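Local coordinates for protein alanine racemase 1 (Caldanaerobacter subterraneus subsp. tengcongensis MB4, PDB 4Y2W) that belongs to the alanine racemase family, in which each subunit joins an N-terminal TIM-type barrel to a C-terminal, mainly beta domain and pairs with a second copy, at residues I266-S271 against R313-Q318; I280-V285 against Q318-V323. The protein carries 1 engineered substitution. One frame throughout, in Å; residues are numbered along the deposited sequence.

Contact 1 (I266-S271 against R313-Q318). With ALA (alanine), chain D.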
ATOM      1  N   ILE A 266      22.739  15.558  -1.472  1.00 39.62           N
ATOM      2  CA  ILE A 266      22.057  14.265  -1.588  1.00 40.88           C
ATOM      3  C   ILE A 266      20.547  14.457  -1.768  1.00 41.51           C
ATOM      4  O   ILE A 266      19.931  15.274  -1.086  1.00 41.98           O
ATOM      5  CB  ILE A 266      22.296  13.381  -0.342  1.00 40.83           C
ATOM      6  CG1 ILE A 266      23.798  13.178  -0.105  1.00 40.63           C
ATOM      7  CG2 ILE A 266      21.595  12.034  -0.497  1.00 40.31           C
ATOM      8  CD1 ILE A 266      24.131  12.374   1.136  1.00 40.98           C
ATOM      9  N   GLY A 267      19.966  13.698  -2.696  1.00 42.06           N
ATOM     10  CA  GLY A 267      18.513  13.638  -2.868  1.00 42.56           C
ATOM     11  C   GLY A 267      17.915  14.747  -3.711  1.00 42.64           C
ATOM     12  O   GLY A 267      18.603  15.702  -4.084  1.00 42.74           O
ATOM     13  N   TYR A 268      16.622  14.609  -4.003  1.00 42.97           N
ATOM     14  CA  TYR A 268      15.877  15.602  -4.777  1.00 43.81           C
ATOM     15  C   TYR A 268      15.842  16.956  -4.071  1.00 44.34           C
ATOM     16  O   TYR A 268      15.747  17.023  -2.845  1.00 46.11           O
ATOM     17  CB  TYR A 268      14.436  15.134  -5.033  1.00 44.28           C
ATOM     18  CG  TYR A 268      14.309  14.003  -6.031  1.00 45.29           C
ATOM     19  CD1 TYR A 268      14.509  14.225  -7.393  1.00 45.51           C
ATOM     20  CD2 TYR A 268      13.975  12.713  -5.618  1.00 45.74           C
ATOM     21  CE1 TYR A 268      14.390  13.195  -8.312  1.00 46.35           C
ATOM     22  CE2 TYR A 268      13.859  11.676  -6.528  1.00 46.04           C
ATOM     23  CZ  TYR A 268      14.066  11.923  -7.874  1.00 46.51           C
ATOM     24  OH  TYR A 268      13.950  10.897  -8.783  1.00 47.00           O
ATOM     25  N   GLY A 269      15.922  18.028  -4.854  1.00 45.14           N
ATOM     26  CA  GLY A 269      15.866  19.393  -4.333  1.00 45.29           C
ATOM     27  C   GLY A 269      17.055  19.807  -3.483  1.00 45.85           C
ATOM     28  O   GLY A 269      16.996  20.817  -2.782  1.00 45.50           O
ATOM     29  N   LYS A 270      18.138  19.036  -3.546  1.00 46.79           N
ATOM     30  CA  LYS A 270      19.317  19.268  -2.709  1.00 47.00           C
ATOM     31  C   LYS A 270      18.946  19.568  -1.250  1.00 45.26           C
ATOM     32  O   LYS A 270      19.548  20.435  -0.617  1.00 45.62           O
ATOM     33  CB  LYS A 270      20.169  20.400  -3.296  1.00 47.76           C
ATOM     34  CG  LYS A 270      20.396  20.277  -4.798  1.00 48.69           C
ATOM     35  CD  LYS A 270      21.715  20.891  -5.250  1.00 49.19           C
ATOM     36  CE  LYS A 270      21.781  22.391  -5.026  1.00 48.98           C
ATOM     37  NZ  LYS A 270      23.056  22.947  -5.561  1.00 48.55           N
ATOM     38  N   SER A 271      17.969  18.831  -0.720  1.00 43.71           N
ATOM     39  CA  SER A 271      17.446  19.086   0.625  1.00 42.87           C
ATOM     40  C   SER A 271      18.468  18.808   1.734  1.00 42.00           C
ATOM     41  O   SER A 271      18.339  19.340   2.836  1.00 41.73           O
ATOM     42  CB  SER A 271      16.166  18.274   0.877  1.00 42.37           C
ATOM     43  OG  SER A 271      16.453  16.911   1.146  1.00 42.71           O
ATOM     44  N   ARG A 313      15.753  13.319   0.526  1.00 41.06           N
ATOM     45  CA  ARG A 313      14.358  12.890   0.406  1.00 41.41           C
ATOM     46  C   ARG A 313      14.262  11.388   0.189  1.00 40.13           C
ATOM     47  O   ARG A 313      15.176  10.771  -0.368  1.00 40.61           O
ATOM     48  CB  ARG A 313      13.643  13.609  -0.746  1.00 43.04           C
ATOM     49  CG  ARG A 313      13.559  15.118  -0.591  1.00 44.98           C
ATOM     50  CD  ARG A 313      12.234  15.666  -1.099  1.00 45.96           C
ATOM     51  NE  ARG A 313      12.208  17.129  -1.076  1.00 47.01           N
ATOM     52  CZ  ARG A 313      12.404  17.929  -2.127  1.00 48.51           C
ATOM     53  NH1 ARG A 313      12.641  17.442  -3.341  1.00 48.54           N
ATOM     54  NH2 ARG A 313      12.354  19.247  -1.963  1.00 50.37           N
ATOM     55  N   VAL A 314      13.154  10.806   0.640  1.00 37.90           N
ATOM     56  CA  VAL A 314      12.852   9.411   0.366  1.00 36.90           C
ATOM     57  C   VAL A 314      12.293   9.334  -1.050  1.00 36.19           C
ATOM     58  O   VAL A 314      11.318  10.010  -1.378  1.00 35.57           O
ATOM     59  CB  VAL A 314      11.843   8.835   1.380  1.00 36.60           C
ATOM     60  CG1 VAL A 314      11.408   7.432   0.985  1.00 36.28           C
ATOM     61  CG2 VAL A 314      12.448   8.827   2.774  1.00 36.76           C
ATOM     62  N   CYS A 315      12.940   8.530  -1.891  1.00 35.87           N
ATOM     63  CA  CYS A 315      12.505   8.331  -3.270  1.00 35.13           C
ATOM     64  C   CYS A 315      11.428   7.256  -3.300  1.00 34.49           C
ATOM     65  O   CYS A 315      11.077   6.686  -2.268  1.00 34.34           O
ATOM     66  CB  CYS A 315      13.692   7.928  -4.154  1.00 35.40           C
ATOM     67  SG  CYS A 315      15.125   9.025  -4.041  1.00 36.19           S
ATOM     68  N   MET A 316      10.906   6.980  -4.485  1.00 33.95           N
ATOM     69  CA  MET A 316       9.838   6.005  -4.647  1.00 34.16           C
ATOM     70  C   MET A 316      10.295   4.587  -4.308  1.00 34.12           C
ATOM     71  O   MET A 316       9.540   3.807  -3.725  1.00 34.55           O
ATOM     72  CB  MET A 316       9.327   6.051  -6.085  1.00 34.63           C
ATOM     73  CG  MET A 316       8.066   5.246  -6.345  1.00 34.74           C
ATOM     74  SD  MET A 316       7.280   5.754  -7.887  1.00 34.92           S
ATOM     75  CE  MET A 316       6.102   4.424  -8.104  1.00 35.27           C
ATOM     76  N   ASP A 317      11.531   4.262  -4.673  1.00 33.41           N
ATOM     77  CA  ASP A 317      12.045   2.897  -4.571  1.00 32.56           C
ATOM     78  C   ASP A 317      13.320   2.772  -3.726  1.00 32.70           C
ATOM     79  O   ASP A 317      13.833   1.668  -3.535  1.00 31.54           O
ATOM     80  CB  ASP A 317      12.326   2.366  -5.982  1.00 31.64           C
ATOM     81  CG  ASP A 317      11.278   2.800  -6.989  1.00 31.34           C
ATOM     82  OD1 ASP A 317      10.105   2.402  -6.843  1.00 32.14           O
ATOM     83  OD2 ASP A 317      11.622   3.532  -7.936  1.00 30.59           O
ATOM     84  N   GLN A 318      13.838   3.890  -3.228  1.00 33.61           N
ATOM     85  CA  GLN A 318      15.114   3.878  -2.522  1.00 34.56           C
ATOM     86  C   GLN A 318      15.284   5.115  -1.657  1.00 33.93           C
ATOM     87  O   GLN A 318      14.514   6.061  -1.763  1.00 34.07           O
ATOM     88  CB  GLN A 318      16.271   3.761  -3.519  1.00 35.25           C
ATOM     89  CG  GLN A 318      16.369   4.916  -4.501  1.00 36.42           C
ATOM     90  CD  GLN A 318      16.634   4.459  -5.928  1.00 37.52           C
ATOM     91  OE1 GLN A 318      15.730   4.460  -6.763  1.00 37.38           O
ATOM     92  NE2 GLN A 318      17.872   4.065  -6.213  1.00 38.10           N
TER
HETATM   93  N   ALA D 402      12.303   8.802  -9.014  1.00 49.37           N
HETATM   94  CA  ALA D 402      11.119   9.603  -8.595  1.00 49.46           C
HETATM   95  C   ALA D 402      10.917   9.490  -7.083  1.00 50.05           C
HETATM   96  O   ALA D 402      11.370   8.523  -6.473  1.00 50.24           O
HETATM   97  CB  ALA D 402       9.873   9.149  -9.345  1.00 49.76           C
HETATM   98  OXT ALA D 402      10.309  10.346  -6.429  1.00 48.87           O

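Contact 2 (I280-V285 against Q318-V323)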
ATOM      1  N   ILE A 280      28.024   7.339   2.521  1.00 38.48           N
ATOM      2  CA  ILE A 280      26.590   7.268   2.240  1.00 37.60           C
ATOM      3  C   ILE A 280      26.229   5.904   1.671  1.00 37.18           C
ATOM      4  O   ILE A 280      26.836   5.444   0.703  1.00 38.50           O
ATOM      5  CB  ILE A 280      26.163   8.347   1.222  1.00 37.09           C
ATOM      6  CG1 ILE A 280      26.617   9.734   1.688  1.00 37.80           C
ATOM      7  CG2 ILE A 280      24.656   8.313   0.991  1.00 36.56           C
ATOM      8  CD1 ILE A 280      26.179  10.095   3.092  1.00 38.16           C
ATOM      9  N   ALA A 281      25.239   5.259   2.271  1.00 36.06           N
ATOM     10  CA  ALA A 281      24.709   4.023   1.722  1.00 36.04           C
ATOM     11  C   ALA A 281      23.359   4.296   1.067  1.00 35.80           C
ATOM     12  O   ALA A 281      22.604   5.161   1.514  1.00 35.87           O
ATOM     13  CB  ALA A 281      24.578   2.965   2.803  1.00 36.17           C
ATOM     14  N   THR A 282      23.073   3.562  -0.001  1.00 34.54           N
ATOM     15  CA  THR A 282      21.773   3.611  -0.650  1.00 33.92           C
ATOM     16  C   THR A 282      21.070   2.283  -0.379  1.00 33.46           C
ATOM     17  O   THR A 282      21.697   1.217  -0.425  1.00 32.97           O
ATOM     18  CB  THR A 282      21.914   3.831  -2.167  1.00 33.89           C
ATOM     19  OG1 THR A 282      22.816   4.915  -2.415  1.00 34.99           O
ATOM     20  CG2 THR A 282      20.571   4.145  -2.791  1.00 33.87           C
ATOM     21  N   ILE A 283      19.775   2.343  -0.095  1.00 32.27           N
ATOM     22  CA  ILE A 283      19.012   1.140   0.219  1.00 32.00           C
ATOM     23  C   ILE A 283      17.766   1.069  -0.660  1.00 31.25           C
ATOM     24  O   ILE A 283      17.084   2.075  -0.861  1.00 30.61           O
ATOM     25  CB  ILE A 283      18.646   1.056   1.719  1.00 32.51           C
ATOM     26  CG1 ILE A 283      18.051   2.381   2.228  1.00 33.14           C
ATOM     27  CG2 ILE A 283      19.875   0.687   2.542  1.00 32.18           C
ATOM     28  CD1 ILE A 283      17.783   2.397   3.720  1.00 33.62           C
ATOM     29  N   PRO A 284      17.459  -0.125  -1.187  1.00 30.81           N
ATOM     30  CA  PRO A 284      16.395  -0.250  -2.175  1.00 30.58           C
ATOM     31  C   PRO A 284      15.002  -0.316  -1.544  1.00 30.56           C
ATOM     32  O   PRO A 284      14.240  -1.245  -1.811  1.00 29.82           O
ATOM     33  CB  PRO A 284      16.755  -1.554  -2.887  1.00 30.46           C
ATOM     34  CG  PRO A 284      17.359  -2.387  -1.807  1.00 30.75           C
ATOM     35  CD  PRO A 284      18.066  -1.433  -0.878  1.00 30.81           C
ATOM     36  N   VAL A 285      14.678   0.676  -0.717  1.00 30.84           N
ATOM     37  CA  VAL A 285      13.334   0.826  -0.175  1.00 30.98           C
ATOM     38  C   VAL A 285      12.909   2.288  -0.275  1.00 30.95           C
ATOM     39  O   VAL A 285      13.676   3.191   0.055  1.00 30.64           O
ATOM     40  CB  VAL A 285      13.230   0.322   1.286  1.00 31.07           C
ATOM     41  CG1 VAL A 285      14.037   1.193   2.244  1.00 30.83           C
ATOM     42  CG2 VAL A 285      11.768   0.243   1.719  1.00 31.17           C
ATOM     43  N   GLN A 318      13.838   3.890  -3.228  1.00 33.61           N
ATOM     44  CA  GLN A 318      15.114   3.878  -2.522  1.00 34.56           C
ATOM     45  C   GLN A 318      15.284   5.115  -1.657  1.00 33.93           C
ATOM     46  O   GLN A 318      14.514   6.061  -1.763  1.00 34.07           O
ATOM     47  CB  GLN A 318      16.271   3.761  -3.519  1.00 35.25           C
ATOM     48  CG  GLN A 318      16.369   4.916  -4.501  1.00 36.42           C
ATOM     49  CD  GLN A 318      16.634   4.459  -5.928  1.00 37.52           C
ATOM     50  OE1 GLN A 318      15.730   4.460  -6.763  1.00 37.38           O
ATOM     51  NE2 GLN A 318      17.872   4.065  -6.213  1.00 38.10           N
ATOM     52  N   CYS A 319      16.281   5.083  -0.782  1.00 33.61           N
ATOM     53  CA  CYS A 319      16.665   6.260  -0.011  1.00 33.46           C
ATOM     54  C   CYS A 319      18.104   6.122   0.455  1.00 33.06           C
ATOM     55  O   CYS A 319      18.679   5.034   0.406  1.00 32.71           O
ATOM     56  CB  CYS A 319      15.731   6.472   1.183  1.00 33.28           C
ATOM     57  SG  CYS A 319      15.816   5.173   2.433  1.00 35.19           S
ATOM     58  N   MET A 320      18.677   7.236   0.896  1.00 33.21           N
ATOM     59  CA  MET A 320      20.053   7.272   1.366  1.00 33.23           C
ATOM     60  C   MET A 320      20.128   7.404   2.883  1.00 33.29           C
ATOM     61  O   MET A 320      19.276   8.036   3.508  1.00 32.80           O
ATOM     62  CB  MET A 320      20.796   8.432   0.715  1.00 33.73           C
ATOM     63  CG  MET A 320      21.219   8.161  -0.718  1.00 34.44           C
ATOM     64  SD  MET A 320      19.836   7.983  -1.854  1.00 35.28           S
ATOM     65  CE  MET A 320      19.238   9.674  -1.929  1.00 34.54           C
ATOM     66  N   ILE A 321      21.167   6.809   3.460  1.00 33.57           N
ATOM     67  CA  ILE A 321      21.418   6.887   4.894  1.00 34.03           C
ATOM     68  C   ILE A 321      22.887   7.206   5.162  1.00 34.46           C
ATOM     69  O   ILE A 321      23.767   6.773   4.419  1.00 34.84           O
ATOM     70  CB  ILE A 321      21.031   5.576   5.621  1.00 34.03           C
ATOM     71  CG1 ILE A 321      21.522   4.347   4.846  1.00 34.16           C
ATOM     72  CG2 ILE A 321      19.525   5.503   5.810  1.00 34.07           C
ATOM     73  CD1 ILE A 321      21.518   3.063   5.654  1.00 33.82           C
ATOM     74  N   ASP A 322      23.143   7.970   6.221  1.00 35.11           N
ATOM     75  CA  ASP A 322      24.503   8.314   6.623  1.00 35.38           C
ATOM     76  C   ASP A 322      25.052   7.210   7.513  1.00 35.80           C
ATOM     77  O   ASP A 322      24.583   7.021   8.634  1.00 36.21           O
ATOM     78  CB  ASP A 322      24.530   9.655   7.369  1.00 35.27           C
ATOM     79  CG  ASP A 322      25.942  10.171   7.596  1.00 35.14           C
ATOM     80  OD1 ASP A 322      26.881   9.350   7.633  1.00 35.37           O
ATOM     81  OD2 ASP A 322      26.116  11.398   7.735  1.00 34.85           O
ATOM     82  N   VAL A 323      26.052   6.491   7.012  1.00 36.30           N
ATOM     83  CA  VAL A 323      26.635   5.367   7.747  1.00 37.16           C
ATOM     84  C   VAL A 323      28.074   5.658   8.177  1.00 38.06           C
ATOM     85  O   VAL A 323      28.855   4.738   8.432  1.00 38.81           O
ATOM     86  CB  VAL A 323      26.561   4.062   6.921  1.00 36.69           C
ATOM     87  CG1 VAL A 323      25.112   3.717   6.611  1.00 36.79           C
ATOM     88  CG2 VAL A 323      27.365   4.169   5.633  1.00 36.44           C
TER

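Contact 1 (I266-S271 against R313-Q318)
Tyr268 and Cys315 meet beside a bound alanine, and the way they do so illustrates how two loops of one domain can build part of a shared pocket. The sulfur comes obliquely to the phenol, with Cys315 SG 3.8 Å from Tyr268 CE2. Measured from the ring centroid, the same sulfur lies 66° off the normal, making an oblique sulfur-aromatic contact. Tyr268 carries its ring anti to the carbonyl carbon (chi1 -72°), which extends the phenol from its loop toward the ligand. There Tyr268 OH accepts a hydrogen bond of 2.7 Å from the alanine N. At the other end of the ligand, Met316 N donates to the alanine O over 2.6 Å. From these two loops a side-chain hydroxyl and a backbone amide thus hold the ligand, and Tyr287 OH adds a further hydrogen bond. Cys315 CB lies close to the oxygen that Met316 N binds.

Arg313 reaches back to the Tyr268 carbonyl. Tyr268 O sits 3.1 Å above one face of the guanidinium plane, offset toward its rim; Arg313 NH1 is 3.2 Å from this oxygen, but the angle is too poor for a hydrogen bond. NH1 instead makes a salt bridge with Glu174 of the second subunit. Gly267 and Gly269, both with positive phi, bring the main chain close to the arginine without side chains on that side.

Further out, Cys315 N donates a hydrogen bond to Gln318 O at 2.9 Å and folds the 313-318 loop back on itself. The second subunit completes the surroundings: Tyr268 OH also hydrogen-bonds His168 of that chain, and Asp317 forms a salt bridge with its Lys40. Two C-terminal-domain loops facing residues of a partner's barrel form the kind of intersubunit active-site pocket that characterises alanine racemase dimers.

Contact 2 (I280-V285 against Q318-V323)
Ile283 clasps Cys319 on one face of an antiparallel strand pair: Cys319 SG lies 3.6 Å from both Ile283 CG1 and Ile283 CD1. The isoleucine gets there by placing CG1 between its backbone N and carbonyl carbon (chi1 48°), leaning the branch toward the neighbouring strand. The Ile283 and Ile321 side chains cross at about a right angle, with Ile283 CD1 4.1 Å from Ile321 CG2. Farther along this face, the methyl group of Ala281 fits against CG1 of Ile321 and CG1 of Val323.

The other face carries Ile280, Thr282 and Met320. Thr282 and Met320 run side by side, pointing the same way, with Thr282 CG2 4.0 Å from Met320 SD. Ile280 slants across the methionine, bringing Ile280 CG2 within 3.8 Å of Met320 CG. Thr282 OG1 hydrogen-bonds the backbone O of Arg138 of the second subunit, placing the Thr282 and Met320 part of this face at the dimer interface.

The alternation follows the register. Ala281 with Ile321 and Ile283 with Cys319 are hydrogen-bonded pairs, each joined by two backbone hydrogen bonds; Ile321 N to Ala281 O measures 2.9 Å. Beyond them the 280-285 segment bends through an inverse gamma turn centred on Pro284. Flanked by strands 248-260 and 306-311, this is a twisted antiparallel pairing inside the mixed sheet of the C-terminal beta domain.

Overall arrangement
Along the chain the four segments alternate, so the two contacts cross instead of nesting. Residues 266-271 come first, in the loop between two short strands, and 280-285 follow at the end of strand 278-283. The chain then runs through the hairpin of strands 300-303 and 306-311 before returning as 313-318, which closes contact 1, and continuing directly into 318-323, which closes contact 2. Gln318 belongs to both. Their centres lie 10 Å apart, and Ile266 joins them by packing on Met320 and Ile280. Because the chain runs on through Gln318, the pocket loop continues straight into a sheet strand, and both contacts reach the second subunit.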